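PDB 6PWI: putative hyaluronoglucosaminidase from Clostridium perfringens, which probably acts as a hexosaminidase of glycoside hydrolase family 84, removing N-acetylhexosamine from glycans, and is predicted to be anchored to the cell wall. Local coordinates for residues S492-R504 with Y515-L527. Sequence-based numbering, arbitrary orientation.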
loop_
_atom_site.group_PDB
_atom_site.type_symbol
_atom_site.label_atom_id
_atom_site.label_comp_id
_atom_site.label_asym_id
_atom_site.label_seq_id
_atom_site.Cartn_x
_atom_site.Cartn_y
_atom_site.Cartn_z
ATOM N N SER A 492 -12.031 -10.292 13.136
ATOM C CA SER A 492 -12.658 -11.555 13.496
ATOM C C SER A 492 -14.094 -11.630 12.976
ATOM O O SER A 492 -14.935 -12.244 13.627
ATOM C CB SER A 492 -12.622 -11.789 15.001
ATOM O OG SER A 492 -11.299 -11.750 15.512
ATOM N N GLU A 493 -14.375 -11.043 11.803
ATOM C CA GLU A 493 -15.758 -10.862 11.384
ATOM C C GLU A 493 -16.427 -12.193 11.035
ATOM O O GLU A 493 -17.604 -12.389 11.336
ATOM C CB GLU A 493 -15.892 -9.824 10.269
ATOM C CG GLU A 493 -17.334 -9.407 9.995
ATOM C CD GLU A 493 -18.181 -8.870 11.147
ATOM O OE1 GLU A 493 -17.613 -8.482 12.202
ATOM O OE2 GLU A 493 -19.423 -8.829 10.988
ATOM N N GLU A 494 -15.681 -13.097 10.397
ATOM C CA GLU A 494 -16.213 -14.398 10.024
ATOM C C GLU A 494 -16.432 -15.277 11.256
ATOM O O GLU A 494 -17.374 -16.063 11.295
ATOM C CB GLU A 494 -15.271 -15.108 9.055
ATOM C CG GLU A 494 -15.531 -14.756 7.608
ATOM C CD GLU A 494 -14.954 -15.746 6.607
ATOM O OE1 GLU A 494 -13.766 -16.123 6.749
ATOM O OE2 GLU A 494 -15.697 -16.144 5.687
ATOM N N LEU A 495 -15.553 -15.145 12.253
ATOM C CA LEU A 495 -15.608 -15.979 13.441
ATOM C C LEU A 495 -16.659 -15.469 14.426
ATOM O O LEU A 495 -17.137 -16.239 15.259
ATOM C CB LEU A 495 -14.222 -16.017 14.090
ATOM C CG LEU A 495 -14.078 -17.008 15.243
ATOM C CD1 LEU A 495 -14.236 -18.434 14.744
ATOM C CD2 LEU A 495 -12.748 -16.839 15.965
ATOM N N ARG A 496 -17.022 -14.182 14.317
ATOM C CA ARG A 496 -17.854 -13.493 15.297
ATOM C C ARG A 496 -19.182 -14.214 15.549
ATOM O O ARG A 496 -19.559 -14.389 16.704
ATOM C CB ARG A 496 -18.086 -12.028 14.914
ATOM C CG ARG A 496 -18.879 -11.251 15.958
ATOM C CD ARG A 496 -19.389 -9.887 15.525
ATOM N NE ARG A 496 -19.808 -9.933 14.130
ATOM C CZ ARG A 496 -21.003 -10.335 13.699
ATOM N NH1 ARG A 496 -21.937 -10.722 14.556
ATOM N NH2 ARG A 496 -21.251 -10.348 12.402
ATOM N N PRO A 497 -19.968 -14.612 14.518
ATOM C CA PRO A 497 -21.270 -15.238 14.760
ATOM C C PRO A 497 -21.112 -16.560 15.507
ATOM O O PRO A 497 -21.979 -16.943 16.294
ATOM C CB PRO A 497 -21.832 -15.509 13.354
ATOM C CG PRO A 497 -21.035 -14.610 12.434
ATOM C CD PRO A 497 -19.671 -14.484 13.079
ATOM N N VAL A 498 -19.987 -17.240 15.252
ATOM C CA VAL A 498 -19.709 -18.529 15.861
ATOM C C VAL A 498 -19.407 -18.316 17.346
ATOM O O VAL A 498 -19.929 -19.040 18.190
ATOM C CB VAL A 498 -18.595 -19.298 15.117
ATOM C CG1 VAL A 498 -18.282 -20.634 15.777
ATOM C CG2 VAL A 498 -18.926 -19.507 13.644
ATOM N N ILE A 499 -18.590 -17.303 17.660
ATOM C CA ILE A 499 -18.296 -16.934 19.037
ATOM C C ILE A 499 -19.594 -16.596 19.770
ATOM O O ILE A 499 -19.802 -17.044 20.899
ATOM C CB ILE A 499 -17.274 -15.779 19.110
ATOM C CG1 ILE A 499 -15.853 -16.269 18.820
ATOM C CG2 ILE A 499 -17.347 -15.073 20.455
ATOM C CD1 ILE A 499 -14.874 -15.164 18.497
ATOM N N GLU A 500 -20.456 -15.809 19.122
ATOM C CA GLU A 500 -21.663 -15.307 19.756
ATOM C C GLU A 500 -22.632 -16.452 20.038
ATOM O O GLU A 500 -23.249 -16.482 21.100
ATOM C CB GLU A 500 -22.279 -14.165 18.947
ATOM C CG GLU A 500 -21.569 -12.850 19.198
ATOM C CD GLU A 500 -21.884 -11.683 18.274
ATOM O OE1 GLU A 500 -22.708 -11.854 17.341
ATOM O OE2 GLU A 500 -21.294 -10.595 18.494
ATOM N N GLU A 501 -22.734 -17.399 19.096
ATOM C CA GLU A 501 -23.637 -18.528 19.247
ATOM C C GLU A 501 -23.180 -19.432 20.393
ATOM O O GLU A 501 -23.996 -19.854 21.211
ATOM C CB GLU A 501 -23.793 -19.302 17.941
ATOM C CG GLU A 501 -24.900 -20.335 18.003
ATOM C CD GLU A 501 -26.224 -19.881 18.611
ATOM O OE1 GLU A 501 -26.468 -18.658 18.702
ATOM O OE2 GLU A 501 -27.027 -20.756 18.988
ATOM N N PHE A 502 -21.878 -19.731 20.455
ATOM C CA PHE A 502 -21.387 -20.555 21.547
ATOM C C PHE A 502 -21.692 -19.875 22.882
ATOM O O PHE A 502 -22.098 -20.531 23.836
ATOM C CB PHE A 502 -19.906 -20.913 21.385
ATOM C CG PHE A 502 -19.406 -21.894 22.413
ATOM C CD1 PHE A 502 -19.454 -23.260 22.172
ATOM C CD2 PHE A 502 -18.923 -21.453 23.637
ATOM C CE1 PHE A 502 -19.026 -24.170 23.128
ATOM C CE2 PHE A 502 -18.495 -22.362 24.595
ATOM C CZ PHE A 502 -18.546 -23.717 24.339
ATOM N N THR A 503 -21.526 -18.551 22.935
ATOM C CA THR A 503 -21.714 -17.824 24.177
ATOM C C THR A 503 -23.176 -17.893 24.612
ATOM O O THR A 503 -23.447 -18.146 25.780
ATOM C CB THR A 503 -21.160 -16.396 24.088
ATOM O OG1 THR A 503 -19.779 -16.527 23.746
ATOM C CG2 THR A 503 -21.293 -15.624 25.383
ATOM N N ARG A 504 -24.113 -17.666 23.684
ATOM C CA ARG A 504 -25.513 -17.646 24.086
ATOM C C ARG A 504 -25.945 -19.040 24.532
ATOM O O ARG A 504 -26.563 -19.180 25.582
ATOM C CB ARG A 504 -26.432 -16.959 23.071
ATOM C CG ARG A 504 -26.692 -17.766 21.813
ATOM C CD ARG A 504 -28.049 -17.439 21.209
ATOM N NE ARG A 504 -29.118 -18.094 21.939
ATOM C CZ ARG A 504 -29.428 -19.387 21.852
ATOM N NH1 ARG A 504 -28.750 -20.202 21.061
ATOM N NH2 ARG A 504 -30.422 -19.861 22.576
ATOM N N TYR A 515 -22.016 -27.911 19.378
ATOM C CA TYR A 515 -21.506 -26.691 18.793
ATOM C C TYR A 515 -20.017 -26.558 19.103
ATOM O O TYR A 515 -19.278 -25.963 18.325
ATOM C CB TYR A 515 -22.384 -25.495 19.166
ATOM C CG TYR A 515 -22.245 -24.345 18.206
ATOM C CD1 TYR A 515 -22.655 -24.468 16.888
ATOM C CD2 TYR A 515 -21.667 -23.150 18.600
ATOM C CE1 TYR A 515 -22.524 -23.420 15.992
ATOM C CE2 TYR A 515 -21.531 -22.092 17.719
ATOM C CZ TYR A 515 -21.960 -22.228 16.410
ATOM O OH TYR A 515 -21.817 -21.192 15.533
ATOM N N SER A 516 -19.572 -27.170 20.205
ATOM C CA SER A 516 -18.188 -27.045 20.631
ATOM C C SER A 516 -17.249 -27.602 19.564
ATOM O O SER A 516 -16.153 -27.086 19.381
ATOM C CB SER A 516 -17.946 -27.664 21.977
ATOM O OG SER A 516 -17.779 -29.068 21.872
ATOM N N LYS A 517 -17.697 -28.637 18.850
ATOM C CA LYS A 517 -16.938 -29.198 17.742
ATOM C C LYS A 517 -16.683 -28.121 16.682
ATOM O O LYS A 517 -15.562 -27.976 16.196
ATOM C CB LYS A 517 -17.674 -30.389 17.117
ATOM C CG LYS A 517 -17.905 -31.599 18.015
ATOM C CD LYS A 517 -16.639 -32.269 18.485
ATOM C CE LYS A 517 -16.735 -33.780 18.429
ATOM N NZ LYS A 517 -15.775 -34.435 19.352
ATOM N N VAL A 518 -17.740 -27.379 16.331
ATOM C CA VAL A 518 -17.684 -26.352 15.304
ATOM C C VAL A 518 -16.644 -25.299 15.688
ATOM O O VAL A 518 -15.794 -24.949 14.872
ATOM C CB VAL A 518 -19.071 -25.721 15.058
ATOM C CG1 VAL A 518 -19.014 -24.566 14.063
ATOM C CG2 VAL A 518 -20.095 -26.760 14.622
ATOM N N ILE A 519 -16.710 -24.811 16.934
ATOM C CA ILE A 519 -15.905 -23.675 17.346
ATOM C C ILE A 519 -14.471 -24.115 17.640
ATOM O O ILE A 519 -13.547 -23.321 17.466
ATOM C CB ILE A 519 -16.559 -22.901 18.510
ATOM C CG1 ILE A 519 -15.814 -21.595 18.805
ATOM C CG2 ILE A 519 -16.693 -23.773 19.753
ATOM C CD1 ILE A 519 -16.695 -20.485 19.328
ATOM N N LEU A 520 -14.294 -25.372 18.083
ATOM C CA LEU A 520 -12.967 -25.931 18.306
ATOM C C LEU A 520 -12.252 -26.124 16.966
ATOM O O LEU A 520 -11.033 -25.987 16.888
ATOM C CB LEU A 520 -13.054 -27.245 19.095
ATOM C CG LEU A 520 -13.183 -27.118 20.616
ATOM C CD1 LEU A 520 -13.493 -28.464 21.260
ATOM C CD2 LEU A 520 -11.932 -26.517 21.243
ATOM N N ASP A 521 -13.010 -26.427 15.907
ATOM C CA ASP A 521 -12.448 -26.481 14.566
ATOM C C ASP A 521 -11.870 -25.114 14.197
ATOM O O ASP A 521 -10.760 -25.020 13.679
ATOM C CB ASP A 521 -13.473 -26.946 13.524
ATOM C CG ASP A 521 -13.627 -28.456 13.403
ATOM O OD1 ASP A 521 -12.688 -29.190 13.794
ATOM O OD2 ASP A 521 -14.696 -28.892 12.908
ATOM N N GLU A 522 -12.632 -24.057 14.481
ATOM C CA GLU A 522 -12.215 -22.709 14.145
ATOM C C GLU A 522 -10.921 -22.363 14.878
ATOM O O GLU A 522 -9.991 -21.827 14.277
ATOM C CB GLU A 522 -13.338 -21.711 14.434
ATOM C CG GLU A 522 -14.524 -21.860 13.499
ATOM C CD GLU A 522 -14.173 -21.838 12.021
ATOM O OE1 GLU A 522 -13.601 -20.828 11.561
ATOM O OE2 GLU A 522 -14.452 -22.848 11.337
ATOM N N TYR A 523 -10.858 -22.693 16.172
ATOM C CA TYR A 523 -9.703 -22.327 16.976
ATOM C C TYR A 523 -8.496 -23.206 16.656
ATOM O O TYR A 523 -7.362 -22.739 16.734
ATOM C CB TYR A 523 -10.073 -22.201 18.455
ATOM C CG TYR A 523 -10.666 -20.856 18.789
ATOM C CD1 TYR A 523 -9.857 -19.806 19.199
ATOM C CD2 TYR A 523 -12.027 -20.613 18.649
ATOM C CE1 TYR A 523 -10.381 -18.557 19.495
ATOM C CE2 TYR A 523 -12.569 -19.370 18.937
ATOM C CZ TYR A 523 -11.744 -18.341 19.367
ATOM O OH TYR A 523 -12.259 -17.111 19.657
ATOM N N GLN A 524 -8.737 -24.460 16.251
ATOM C CA GLN A 524 -7.639 -25.350 15.899
ATOM C C GLN A 524 -6.945 -24.838 14.635
ATOM O O GLN A 524 -5.726 -24.956 14.505
ATOM C CB GLN A 524 -8.109 -26.803 15.778
ATOM C CG GLN A 524 -6.978 -27.823 15.731
ATOM C CD GLN A 524 -6.122 -27.856 16.978
ATOM O OE1 GLN A 524 -6.607 -27.777 18.109
ATOM N NE2 GLN A 524 -4.818 -27.984 16.778
ATOM N N GLU A 525 -7.734 -24.254 13.724
ATOM C CA GLU A 525 -7.218 -23.677 12.492
ATOM C C GLU A 525 -6.321 -22.476 12.801
ATOM O O GLU A 525 -5.260 -22.325 12.196
ATOM C CB GLU A 525 -8.373 -23.319 11.561
ATOM C CG GLU A 525 -7.932 -22.560 10.328
ATOM C CD GLU A 525 -8.993 -22.450 9.245
ATOM O OE1 GLU A 525 -9.562 -21.349 9.082
ATOM O OE2 GLU A 525 -9.241 -23.467 8.557
ATOM N N ILE A 526 -6.747 -21.623 13.744
ATOM C CA ILE A 526 -5.938 -20.491 14.164
ATOM C C ILE A 526 -4.625 -21.019 14.732
ATOM O O ILE A 526 -3.553 -20.572 14.329
ATOM C CB ILE A 526 -6.685 -19.594 15.172
ATOM C CG1 ILE A 526 -7.902 -18.916 14.536
ATOM C CG2 ILE A 526 -5.737 -18.579 15.800
ATOM C CD1 ILE A 526 -8.823 -18.255 15.530
ATOM N N LEU A 527 -4.724 -21.988 15.651
ATOM C CA LEU A 527 -3.563 -22.517 16.348
ATOM C C LEU A 527 -2.579 -23.131 15.352
ATOM O O LEU A 527 -1.375 -22.893 15.442
ATOM C CB LEU A 527 -4.024 -23.541 17.389
ATOM C CG LEU A 527 -2.900 -24.253 18.142
ATOM C CD1 LEU A 527 -2.057 -23.269 18.943
ATOM C CD2 LEU A 527 -3.457 -25.335 19.054
#
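A helical hairpin in the C-terminal helical region of this family 84 glycoside hydrolase construct brings Val498 and Phe502 against Tyr515 and Ile519. The axes of the segments 496-504 and 515-527, parts of longer helices, run roughly antiparallel, at 141°, and come within 10.2 Å. Tyr515 suits the turn end of the hairpin because its long flat ring can lie against the backbone and side chains of the other helix from Val498 to Phe502. With CG anti to the backbone N (chi1 -158°), the ring is carried across to Val498, where OH comes 3.6 Å from CG1. Glu501 crosses this ring at about a right angle: its CG forms a CH-pi contact over one face, 4.1 Å from the ring centroid, while the chain bends at chi2 and takes the carboxylate away to a salt bridge with Arg504. Thus the glutamate spends its methylenes on the aromatic and its charge elsewhere.

Ile519, branched at CB, sends two arms into the middle of the interface: CD1, the end of the longer one, lies 3.9 Å from Val498 CG1, and the CG2 methyl is 3.7 Å from Phe502 CD1. The Phe502 ring turns its edge to CB of Ser516; serine is small enough to let the aromatic approach, and its OG is hydrogen-bonded to Leu513 O.

At the other end Leu495 divides its methyls: CD1 packs on Glu522 CB at 3.4 Å, and CD2 reaches Tyr523 and Ile526. Tyr523 crosses Leu495 and Ile499 at about a right angle, its OH 3.5 Å from Ile499 CD1.

The hairpin lies away from the predicted proton donor, Asp299. Leu495 and Tyr523 both pack on Leu613 of helix 613-623, whereas Ser516, Leu520 and Tyr523 touch helix 540-572, joining the pair to a larger helical bundle.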